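Local atomic coordinates of nitrophorin Cim l NP (Cimex lectularius, PDB entry 2IMQ), a protein that uses a heme to carry nitric oxide and deliver it to the bed bug's victim during feeding, causing vasodilation. Residues H10-W14 with L28-N32; S240-R244 with H271-L275. All coordinates share one frame; numbering follows the deposited sequence.

Interaction 1 (H10-W14 with L28-N32); sequences HTVSW and LLGLN
The first torsion of His10 (chi1 -71°) sets CG anti to its own carbonyl carbon and beside its backbone N, and the second turns the ND1 edge of the imidazole to the chain just past the helix, where the oxygens of Leu29 and Gly30 lie. In Val12, chi1 of 65° wedges CG1 between the backbone N and the carbonyl carbon, and CG2, anti to the backbone N, reaches Leu28 while CG1 faces Leu29. From His10, ND1 donates to the Leu29 O over 2.8 Å. The N-H...O angle of 169° is nearly straight, and the acceptor lies in the ring plane while the donor lies in the carbonyl plane; this is the one hydrogen bond between the segments. On the same ring edge, His10 CE1 is 3.1 Å from Gly30 O. Gly30 takes positive phi in a Schellman motif that ends the short helix, so the imidazole binds just where the chain leaves it. Apolar contacts continue along the strand: Val12 CG2 lies 3.9 Å from Leu28 CD1, the two side chains crossing at about a right angle, and Val12 CG1 lies 3.9 Å from Leu29 CD2. Val12 CG2 is 3.5 Å from Leu28 O, a buried carbonyl with no polar partner in the model. Leu28 CD1 is 4.2 Å from Trp14 CE3; the indole touches the heme, and its NE1 bonds to His271 O. The 284 Å² of buried surface thus packs the end of helix 26-29 against strand 6-17 within a beta-alpha-beta unit, whose second strand, 39-46, runs parallel beside the first. Val42 of that strand meets Val12 and Leu29, and Leu68 of helix 57-70 adjoins Leu29 and Leu31.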
loop_
_atom_site.group_PDB
_atom_site.type_symbol
_atom_site.label_atom_id
_atom_site.label_comp_id
_atom_site.label_asym_id
_atom_site.label_seq_id
_atom_site.Cartn_x
_atom_site.Cartn_y
_atom_site.Cartn_z
ATOM N N HIS A 10 8.419 -5.579 -4.143
ATOM C CA HIS A 10 7.643 -5.868 -2.919
ATOM C C HIS A 10 7.006 -4.588 -2.453
ATOM O O HIS A 10 7.657 -3.546 -2.423
ATOM C CB HIS A 10 8.550 -6.402 -1.793
ATOM C CG HIS A 10 9.063 -7.793 -2.023
ATOM N ND1 HIS A 10 9.656 -8.542 -1.021
ATOM C CD2 HIS A 10 9.065 -8.567 -3.137
ATOM C CE1 HIS A 10 10.011 -9.713 -1.525
ATOM N NE2 HIS A 10 9.682 -9.750 -2.806
ATOM N N THR A 11 5.747 -4.674 -2.095
ATOM C CA THR A 11 5.057 -3.577 -1.445
ATOM C C THR A 11 4.493 -4.027 -0.132
ATOM O O THR A 11 4.041 -5.172 0.003
ATOM C CB THR A 11 3.907 -3.030 -2.343
ATOM O OG1 THR A 11 2.879 -4.011 -2.524
ATOM C CG2 THR A 11 4.426 -2.633 -3.717
ATOM N N VAL A 12 4.491 -3.135 0.839
ATOM C CA VAL A 12 3.783 -3.380 2.063
ATOM C C VAL A 12 3.042 -2.159 2.490
ATOM O O VAL A 12 3.588 -1.053 2.418
ATOM C CB VAL A 12 4.736 -3.937 3.179
ATOM C CG1 VAL A 12 5.795 -2.925 3.588
ATOM C CG2 VAL A 12 3.975 -4.397 4.386
ATOM N N SER A 13 1.819 -2.344 2.945
ATOM C CA SER A 13 1.172 -1.246 3.568
ATOM C C SER A 13 0.522 -1.668 4.876
ATOM O O SER A 13 0.161 -2.866 5.089
ATOM C CB SER A 13 0.178 -0.600 2.668
ATOM O OG SER A 13 -1.033 -1.314 2.584
ATOM N N TRP A 14 0.353 -0.681 5.735
ATOM C CA TRP A 14 -0.187 -0.931 7.057
ATOM C C TRP A 14 -0.878 0.303 7.545
ATOM O O TRP A 14 -0.288 1.378 7.649
ATOM C CB TRP A 14 0.958 -1.269 7.973
ATOM C CG TRP A 14 0.606 -1.841 9.282
ATOM C CD1 TRP A 14 -0.624 -2.192 9.769
ATOM C CD2 TRP A 14 1.556 -2.280 10.231
ATOM N NE1 TRP A 14 -0.475 -2.744 11.024
ATOM C CE2 TRP A 14 0.861 -2.805 11.323
ATOM C CE3 TRP A 14 2.951 -2.252 10.274
ATOM C CZ2 TRP A 14 1.519 -3.316 12.426
ATOM C CZ3 TRP A 14 3.577 -2.738 11.368
ATOM C CH2 TRP A 14 2.878 -3.276 12.409
ATOM N N LEU A 28 8.362 -8.037 7.458
ATOM C CA LEU A 28 7.461 -7.001 6.972
ATOM C C LEU A 28 7.684 -6.724 5.494
ATOM O O LEU A 28 6.745 -6.466 4.748
ATOM C CB LEU A 28 7.678 -5.730 7.802
ATOM C CG LEU A 28 6.680 -4.636 7.513
ATOM C CD1 LEU A 28 5.311 -4.946 8.036
ATOM C CD2 LEU A 28 7.128 -3.308 8.037
ATOM N N LEU A 29 8.946 -6.787 5.053
ATOM C CA LEU A 29 9.309 -6.441 3.692
ATOM C C LEU A 29 9.454 -7.650 2.788
ATOM O O LEU A 29 9.738 -7.523 1.605
ATOM C CB LEU A 29 10.599 -5.627 3.677
ATOM C CG LEU A 29 10.613 -4.432 4.589
ATOM C CD1 LEU A 29 11.987 -3.821 4.560
ATOM C CD2 LEU A 29 9.613 -3.470 4.228
ATOM N N GLY A 30 9.187 -8.842 3.298
ATOM C CA GLY A 30 9.223 -10.032 2.495
ATOM C C GLY A 30 10.639 -10.514 2.202
ATOM O O GLY A 30 10.826 -11.117 1.173
ATOM N N LEU A 31 11.577 -10.259 3.116
ATOM C CA LEU A 31 13.020 -10.546 2.934
ATOM C C LEU A 31 13.492 -11.769 3.737
ATOM O O LEU A 31 14.629 -12.250 3.576
ATOM C CB LEU A 31 13.846 -9.315 3.318
ATOM C CG LEU A 31 13.506 -8.057 2.521
ATOM C CD1 LEU A 31 14.354 -6.832 2.979
ATOM C CD2 LEU A 31 13.613 -8.280 1.065
ATOM N N ASN A 32 12.618 -12.298 4.564
ATOM C CA ASN A 32 12.969 -13.329 5.529
ATOM C C ASN A 32 13.138 -14.727 4.954
ATOM O O ASN A 32 13.454 -15.652 5.726
ATOM C CB ASN A 32 11.889 -13.383 6.620
ATOM C CG ASN A 32 10.493 -13.796 6.059
ATOM O OD1 ASN A 32 9.862 -14.726 6.569
ATOM N ND2 ASN A 32 10.012 -13.105 5.019
#

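Interaction 2 (S240-R244 with H271-L275); sequences SWTDR and HRPVL
Thr242 and His271 meet through OG1 and ND1, 2.7 Å apart in a hydrogen bond whose donor could be either atom. OG1 comes to the edge of the imidazole near its plane, and the two side chains cross at about a right angle. Chi1 of 57° places this hydroxyl between the backbone N and the carbonyl carbon of Thr242, and CG2 then packs 3.6 Å from His271 CE1. Beside this pair, water 1 lies 2.8 Å from Thr242 OG1. It donates to Asp243 OD2 at 2.7 Å. Its other donated bond, to Arg272 O at 2.6 Å, joins the Asp243 carboxylate to the 271-275 segment through solvent. An apolar contact completes the first shell, with Val274 CG2 at 3.8 Å from Asp243 CB and 3.5 Å from Asp243 O.

In the second shell, Ser13 OG binds Asp243 OD1 and Asn15 N binds Asp243 OD2, while Thr223 OG1 is a further hydrogen-bond partner of Thr242 OG1. Arg244 NH1 reaches back to Trp241 O over 3.0 Å with an N-H...O angle of 139°, and the guanidinium also makes salt bridges to Glu215 and Asp199. SWTDR matches the W-x-D-R signature of the inositol polyphosphate 5-phosphatases, and HRPV resembles a conserved stretch near their C-terminal end; their DNase I-like beta-sandwich brings the two together where the sheets converge. In such enzymes this region forms the catalytic centre; here the arrangement is consistent with a retained family framework, touching the heme pocket where Pro273 packs on Trp14.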
loop_
_atom_site.group_PDB
_atom_site.type_symbol
_atom_site.label_atom_id
_atom_site.label_comp_id
_atom_site.label_asym_id
_atom_site.label_seq_id
_atom_site.Cartn_x
_atom_site.Cartn_y
_atom_site.Cartn_z
ATOM N N SER A 240 -13.152 -6.611 7.441
ATOM C CA SER A 240 -12.890 -6.032 6.137
ATOM C C SER A 240 -11.433 -6.150 5.751
ATOM O O SER A 240 -10.574 -6.325 6.620
ATOM C CB SER A 240 -13.270 -4.531 6.119
ATOM O OG SER A 240 -14.631 -4.338 6.304
ATOM N N TRP A 241 -11.197 -5.977 4.450
ATOM C CA TRP A 241 -9.868 -5.868 3.878
ATOM C C TRP A 241 -9.533 -4.396 3.754
ATOM O O TRP A 241 -10.055 -3.697 2.874
ATOM C CB TRP A 241 -9.820 -6.583 2.561
ATOM C CG TRP A 241 -9.867 -8.080 2.730
ATOM C CD1 TRP A 241 -8.837 -8.907 3.012
ATOM C CD2 TRP A 241 -11.020 -8.916 2.563
ATOM N NE1 TRP A 241 -9.294 -10.200 3.081
ATOM C CE2 TRP A 241 -10.623 -10.230 2.779
ATOM C CE3 TRP A 241 -12.368 -8.665 2.292
ATOM C CZ2 TRP A 241 -11.492 -11.286 2.675
ATOM C CZ3 TRP A 241 -13.240 -9.730 2.196
ATOM C CH2 TRP A 241 -12.780 -11.023 2.404
ATOM N N THR A 242 -8.681 -3.939 4.636
ATOM C CA THR A 242 -8.365 -2.516 4.729
ATOM C C THR A 242 -7.163 -2.143 3.872
ATOM O O THR A 242 -7.303 -1.513 2.815
ATOM C CB THR A 242 -8.270 -2.108 6.161
ATOM O OG1 THR A 242 -7.303 -2.912 6.803
ATOM C CG2 THR A 242 -9.574 -2.327 6.838
ATOM N N ASP A 243 -6.003 -2.652 4.223
ATOM C CA ASP A 243 -4.790 -2.466 3.377
ATOM C C ASP A 243 -4.909 -3.290 2.103
ATOM O O ASP A 243 -5.192 -4.488 2.173
ATOM C CB ASP A 243 -3.557 -2.879 4.157
ATOM C CG ASP A 243 -3.200 -1.819 5.183
ATOM O OD1 ASP A 243 -2.597 -0.778 4.749
ATOM O OD2 ASP A 243 -3.505 -1.878 6.405
ATOM N N ARG A 244 -4.667 -2.673 0.955
ATOM C CA ARG A 244 -4.794 -3.284 -0.324
ATOM C C ARG A 244 -3.603 -2.915 -1.161
ATOM O O ARG A 244 -2.966 -1.888 -0.966
ATOM C CB ARG A 244 -6.084 -2.826 -1.070
ATOM C CG ARG A 244 -7.332 -2.804 -0.214
ATOM C CD ARG A 244 -7.856 -4.162 0.230
ATOM N NE ARG A 244 -8.630 -4.826 -0.786
ATOM C CZ ARG A 244 -9.941 -4.737 -0.913
ATOM N NH1 ARG A 244 -10.672 -4.023 -0.052
ATOM N NH2 ARG A 244 -10.533 -5.350 -1.938
ATOM N N HIS A 271 -5.307 -3.520 12.567
ATOM C CA HIS A 271 -5.133 -3.947 11.180
ATOM C C HIS A 271 -3.863 -4.752 11.073
ATOM O O HIS A 271 -2.851 -4.469 11.747
ATOM C CB HIS A 271 -4.905 -2.755 10.273
ATOM C CG HIS A 271 -5.985 -1.752 10.243
ATOM N ND1 HIS A 271 -6.846 -1.617 9.163
ATOM C CD2 HIS A 271 -6.252 -0.732 11.084
ATOM C CE1 HIS A 271 -7.628 -0.578 9.382
ATOM N NE2 HIS A 271 -7.287 -0.020 10.533
ATOM N N ARG A 272 -3.810 -5.669 10.145
ATOM C CA ARG A 272 -2.610 -6.425 9.845
ATOM C C ARG A 272 -2.000 -5.894 8.560
ATOM O O ARG A 272 -2.708 -5.620 7.589
ATOM C CB ARG A 272 -2.938 -7.905 9.680
ATOM C CG ARG A 272 -3.655 -8.522 10.890
ATOM C CD ARG A 272 -2.749 -8.568 12.095
ATOM N NE ARG A 272 -3.288 -8.022 13.352
ATOM C CZ ARG A 272 -3.816 -8.719 14.340
ATOM N NH1 ARG A 272 -3.987 -10.042 14.246
ATOM N NH2 ARG A 272 -4.175 -8.095 15.452
ATOM N N PRO A 273 -0.671 -5.826 8.502
ATOM C CA PRO A 273 0.013 -5.379 7.277
ATOM C C PRO A 273 -0.219 -6.323 6.137
ATOM O O PRO A 273 -0.415 -7.538 6.350
ATOM C CB PRO A 273 1.496 -5.316 7.660
ATOM C CG PRO A 273 1.610 -5.847 8.990
ATOM C CD PRO A 273 0.300 -6.153 9.555
ATOM N N VAL A 274 -0.155 -5.798 4.916
ATOM C CA VAL A 274 -0.350 -6.558 3.733
ATOM C C VAL A 274 0.842 -6.431 2.824
ATOM O O VAL A 274 1.231 -5.317 2.460
ATOM C CB VAL A 274 -1.668 -6.159 3.039
ATOM C CG1 VAL A 274 -1.807 -6.818 1.696
ATOM C CG2 VAL A 274 -2.866 -6.573 3.848
ATOM N N LEU A 275 1.424 -7.576 2.453
ATOM C CA LEU A 275 2.605 -7.666 1.657
ATOM C C LEU A 275 2.301 -8.269 0.289
ATOM O O LEU A 275 1.714 -9.370 0.211
ATOM C CB LEU A 275 3.599 -8.579 2.395
ATOM C CG LEU A 275 4.878 -8.950 1.679
ATOM C CD1 LEU A 275 5.747 -7.700 1.352
ATOM C CD2 LEU A 275 5.644 -9.903 2.503
HETATM O O HOH W 1 -4.813 -4.165 7.051
#

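How the interactions relate
From the N terminus, strand 6-17 enters interaction 1 first, which closes when the chain returns through 28-32, a loop with 13 residues between the segments. Interaction 2 opens much later, at 240-244, and closes at 271-275 with 26 residues between, so the two loops follow in series and neither nest nor cross. Their centres are 12 Å apart, yet they meet directly: Ser13 O accepts a probable hydrogen bond from Val274 N at 3.0 Å. Strands 6-17 and 274-281 are antiparallel neighbours in one sheet. Interaction 1 ties that sheet to helix 26-29, interaction 2 to the sheet containing 243-248.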